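Local coordinates for Glyoxalase/bleomycin resistance protein/dioxygenase (Nostoc punctiforme PCC 73102, PDB 3KOL) that binds a divalent metal ion, here cobalt, and probably acts as a metal-dependent enzyme of the glyoxalase/dioxygenase (vicinal oxygen chelate) superfamily, at residues V11-P14 with G15-R18; F138-P141 with D142-I146. All blocks are in the same frame, centred on the assembly; numbering follows the deposited sequence.

Interaction 1. Residues V11-P14 with G15-R18; sequences VLAP and GNLR
L12 and L17, five residues apart, turn their ends toward each other across a reversal of the chain, and their branches meet at about a right angle. CD1 of L12 meets the branched end of L17, 3.8 Å from its CD2 and nearly as close to its CG. In L12 the first torsion (chi1 -71°) sets CG beside the backbone N and the second extends the chain, which carries CD1 across to the later leucine.

The other methyl of L12, CD2, belongs to a second contact, in which the side chain of N16 slants across the leucine. The amide end of N16 also lies back over A13, with CG 3.3 Å from the carbonyl oxygen of A13.

That oxygen is held by two donors. The backbone N of N16 gives it a hydrogen bond of 3.1 Å, close to straight at the hydrogen (165°) although the donor stands above the carbonyl plane. A water supplies the second at 2.8 Å and accepts in turn from the N of L17, so it ties the start of the turn to the residue just beyond it.

L41 of the second subunit packs on both leucines, and L17 pairs with an antiparallel strand of that subunit. The leucine contact thus spans a type II beta turn from A13 to N16, identified by the bond from N16 N to A13 O and by the backbone angles of its corners, P14 and G15. G15 adopts a positive phi, 108°, at the third position, and the turn leads directly into the strand that continues the sheet across the dimer interface.

Interaction 2. Residues F138-P141 with D142-I146; sequences FYDP and DGFMI
F138 and I146 form an antiparallel hydrogen-bonded pair near the turn end of a beta hairpin, whose strands 134-139 and 145-150 are joined by a type I turn from D140 to G143. F138 N bonds to I146 O at 3.0 Å. In return, I146 N bonds to F138 O at 2.7 Å. The F138 ring swings back over its partner, placing I146 CB over its face in a CH-pi contact, 4.2 Å from the ring centroid.

Next comes Y139, on the other side of the sheet in a non-hydrogen-bonded pair with M145, a selenomethionine. The chain of M145 turns about the CG-SE bond, bringing CE to 3.5 Å from the Y139 OH.

D140 then ties the turn together. Its backbone N bonds to the O of F144, and its O receives the N of G143, closing the turn, whose corners are P141 and D142. CG of D140 lies between the backbone N and the carbonyl carbon (chi1 79°), which brings the carboxylate back over the turn. OD2 is hydrogen-bonded to the OH of Y37 on helix 30-40, while D142 OD1 takes the N of Q28. The other oxygen, D140 OD1, accepts D142 N at 2.8 Å, an Asx turn, and F144 N at 2.9 Å from the opposite face of the carboxylate plane.

In the fold
Interaction 1 comes first along the chain and interaction 2 near its end, on opposite sides of the chain's centre; their centres lie 31 Å apart and their nearest atoms about 18 Å, so they do not touch. Each belongs to a different four-stranded mixed sheet: 11-18 leads into strand 17-27, outermost in its sheet within the chain, whereas 138-146 joins the two central strands of the other. Both reach the second subunit, interaction 1 by antiparallel pairing at L17 and interaction 2 by D142 O, hydrogen-bonded to R96 of that subunit. The cobalt ligands H99 and E147 lie on strands 96-104 and 145-150, placing interaction 2 beside the metal site, the side chain of M145 about 7 Å from a cobalt ion.

Interaction 1. Residues V11-P14 with G15-R18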
loop_
_atom_site.group_PDB
_atom_site.type_symbol
_atom_site.label_atom_id
_atom_site.label_comp_id
_atom_site.label_asym_id
_atom_site.label_seq_id
_atom_site.Cartn_x
_atom_site.Cartn_y
_atom_site.Cartn_z
ATOM N N VAL A 11 5.481 18.051 14.885
ATOM C CA VAL A 11 4.966 16.799 14.336
ATOM C C VAL A 11 3.667 17.097 13.619
ATOM O O VAL A 11 3.043 18.124 13.865
ATOM C CB VAL A 11 4.690 15.745 15.439
ATOM C CG1 VAL A 11 5.975 15.421 16.178
ATOM C CG2 VAL A 11 3.620 16.249 16.407
ATOM N N LEU A 12 3.260 16.209 12.719
ATOM C CA LEU A 12 2.007 16.424 12.014
ATOM C C LEU A 12 0.853 16.067 12.939
ATOM O O LEU A 12 0.974 15.199 13.807
ATOM C CB LEU A 12 1.942 15.579 10.734
ATOM C CG LEU A 12 2.862 16.019 9.589
ATOM C CD1 LEU A 12 2.655 15.117 8.390
ATOM C CD2 LEU A 12 2.555 17.459 9.205
ATOM N N ALA A 13 -0.261 16.763 12.758
ATOM C CA ALA A 13 -1.443 16.528 13.568
ATOM C C ALA A 13 -2.307 15.480 12.879
ATOM O O ALA A 13 -2.204 15.276 11.670
ATOM C CB ALA A 13 -2.221 17.824 13.726
ATOM N N PRO A 14 -3.153 14.781 13.646
ATOM C CA PRO A 14 -4.003 13.773 13.014
ATOM C C PRO A 14 -4.903 14.462 11.997
ATOM O O PRO A 14 -5.519 15.487 12.298
ATOM C CB PRO A 14 -4.778 13.188 14.193
ATOM C CG PRO A 14 -4.840 14.336 15.163
ATOM C CD PRO A 14 -3.446 14.895 15.085
ATOM N N GLY A 15 -4.960 13.916 10.788
ATOM C CA GLY A 15 -5.780 14.523 9.760
ATOM C C GLY A 15 -4.960 15.211 8.684
ATOM O O GLY A 15 -5.435 15.370 7.560
ATOM N N ASN A 16 -3.740 15.632 9.014
ATOM C CA ASN A 16 -2.888 16.297 8.026
ATOM C C ASN A 16 -2.663 15.360 6.841
ATOM O O ASN A 16 -2.830 15.760 5.688
ATOM C CB ASN A 16 -1.555 16.716 8.644
ATOM C CG ASN A 16 -1.709 17.874 9.623
ATOM O OD1 ASN A 16 -2.797 18.441 9.770
ATOM N ND2 ASN A 16 -0.623 18.234 10.287
ATOM N N LEU A 17 -2.263 14.125 7.116
ATOM C CA LEU A 17 -2.115 13.149 6.044
ATOM C C LEU A 17 -3.565 12.686 5.903
ATOM O O LEU A 17 -4.039 11.822 6.647
ATOM C CB LEU A 17 -1.188 12.013 6.475
ATOM C CG LEU A 17 0.264 12.447 6.731
ATOM C CD1 LEU A 17 1.147 11.215 6.835
ATOM C CD2 LEU A 17 0.761 13.346 5.588
ATOM N N ARG A 18 -4.265 13.303 4.954
ATOM C CA ARG A 18 -5.689 13.073 4.708
ATOM C C ARG A 18 -6.126 11.752 4.089
ATOM O O ARG A 18 -7.260 11.315 4.300
ATOM C CB ARG A 18 -6.241 14.220 3.857
ATOM C CG ARG A 18 -5.392 14.502 2.640
ATOM C CD ARG A 18 -6.059 15.427 1.636
ATOM N NE ARG A 18 -6.414 16.725 2.184
ATOM C CZ ARG A 18 -6.544 17.827 1.451
ATOM N NH1 ARG A 18 -6.337 17.784 0.140
ATOM N NH2 ARG A 18 -6.899 18.968 2.024
HETATM O O HOH W 1 -1.391 13.209 9.970
#

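Interaction 2. Residues F138-P141 with D142-I146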
loop_
_atom_site.group_PDB
_atom_site.type_symbol
_atom_site.label_atom_id
_atom_site.label_comp_id
_atom_site.label_asym_id
_atom_site.label_seq_id
_atom_site.Cartn_x
_atom_site.Cartn_y
_atom_site.Cartn_z
ATOM N N PHE A 138 -3.479 -14.237 -2.034
ATOM C CA PHE A 138 -2.815 -14.792 -3.204
ATOM C C PHE A 138 -1.721 -13.831 -3.652
ATOM O O PHE A 138 -1.777 -12.637 -3.365
ATOM C CB PHE A 138 -3.840 -15.015 -4.323
ATOM C CG PHE A 138 -4.721 -13.824 -4.583
ATOM C CD1 PHE A 138 -4.428 -12.932 -5.608
ATOM C CD2 PHE A 138 -5.836 -13.585 -3.784
ATOM C CE1 PHE A 138 -5.231 -11.819 -5.838
ATOM C CE2 PHE A 138 -6.648 -12.472 -4.002
ATOM C CZ PHE A 138 -6.343 -11.587 -5.034
ATOM N N TYR A 139 -0.721 -14.359 -4.347
ATOM C CA TYR A 139 0.399 -13.553 -4.828
ATOM C C TYR A 139 0.171 -13.019 -6.236
ATOM O O TYR A 139 -0.485 -13.671 -7.056
ATOM C CB TYR A 139 1.676 -14.395 -4.823
ATOM C CG TYR A 139 2.078 -14.883 -3.455
ATOM C CD1 TYR A 139 2.505 -13.987 -2.478
ATOM C CD2 TYR A 139 2.023 -16.241 -3.127
ATOM C CE1 TYR A 139 2.867 -14.423 -1.211
ATOM C CE2 TYR A 139 2.384 -16.688 -1.858
ATOM C CZ TYR A 139 2.804 -15.769 -0.907
ATOM O OH TYR A 139 3.161 -16.181 0.354
ATOM N N ASP A 140 0.713 -11.832 -6.513
ATOM C CA ASP A 140 0.599 -11.236 -7.841
ATOM C C ASP A 140 1.769 -11.795 -8.653
ATOM O O ASP A 140 2.580 -12.551 -8.112
ATOM C CB ASP A 140 0.609 -9.691 -7.762
ATOM C CG ASP A 140 2.002 -9.086 -7.579
ATOM O OD1 ASP A 140 3.000 -9.813 -7.378
ATOM O OD2 ASP A 140 2.090 -7.841 -7.635
ATOM N N PRO A 141 1.869 -11.456 -9.953
ATOM C CA PRO A 141 2.955 -11.960 -10.805
ATOM C C PRO A 141 4.386 -11.849 -10.279
ATOM O O PRO A 141 5.246 -12.649 -10.656
ATOM C CB PRO A 141 2.764 -11.177 -12.104
ATOM C CG PRO A 141 1.280 -11.005 -12.160
ATOM C CD PRO A 141 0.956 -10.604 -10.734
ATOM N N ASP A 142 4.645 -10.868 -9.418
ATOM C CA ASP A 142 5.988 -10.669 -8.878
ATOM C C ASP A 142 6.184 -11.282 -7.500
ATOM O O ASP A 142 7.290 -11.264 -6.960
ATOM C CB ASP A 142 6.313 -9.175 -8.821
ATOM C CG ASP A 142 6.472 -8.565 -10.198
ATOM O OD1 ASP A 142 7.505 -8.836 -10.844
ATOM O OD2 ASP A 142 5.564 -7.829 -10.642
ATOM N N GLY A 143 5.114 -11.817 -6.929
ATOM C CA GLY A 143 5.226 -12.425 -5.617
ATOM C C GLY A 143 4.752 -11.532 -4.487
ATOM O O GLY A 143 4.969 -11.853 -3.320
ATOM N N PHE A 144 4.118 -10.410 -4.817
ATOM C CA PHE A 144 3.601 -9.511 -3.784
ATOM C C PHE A 144 2.227 -10.026 -3.370
ATOM O O PHE A 144 1.360 -10.252 -4.215
ATOM C CB PHE A 144 3.478 -8.079 -4.310
ATOM C CG PHE A 144 2.984 -7.103 -3.283
ATOM C CD1 PHE A 144 3.714 -6.873 -2.123
ATOM C CD2 PHE A 144 1.777 -6.435 -3.459
ATOM C CE1 PHE A 144 3.248 -5.991 -1.148
ATOM C CE2 PHE A 144 1.299 -5.549 -2.492
ATOM C CZ PHE A 144 2.035 -5.328 -1.334
HETATM N N MSE A 145 2.019 -10.199 -2.069
HETATM C CA MSE A 145 0.757 -10.737 -1.578
HETATM C C MSE A 145 -0.431 -9.785 -1.580
HETATM O O MSE A 145 -0.361 -8.675 -1.055
HETATM C CB MSE A 145 0.940 -11.302 -0.168
HETATM C CG MSE A 145 -0.318 -11.933 0.393
HETATM SE SE MSE A 145 -0.050 -12.593 2.186
HETATM C CE MSE A 145 0.472 -14.404 1.736
ATOM N N ILE A 146 -1.532 -10.247 -2.165
ATOM C CA ILE A 146 -2.764 -9.470 -2.241
ATOM C C ILE A 146 -3.843 -10.158 -1.414
ATOM O O ILE A 146 -3.920 -11.383 -1.373
ATOM C CB ILE A 146 -3.278 -9.359 -3.696
ATOM C CG1 ILE A 146 -2.229 -8.669 -4.569
ATOM C CG2 ILE A 146 -4.605 -8.586 -3.732
ATOM C CD1 ILE A 146 -1.900 -7.257 -4.119
HETATM O O HOH W 2 3.007 -7.830 -10.323
#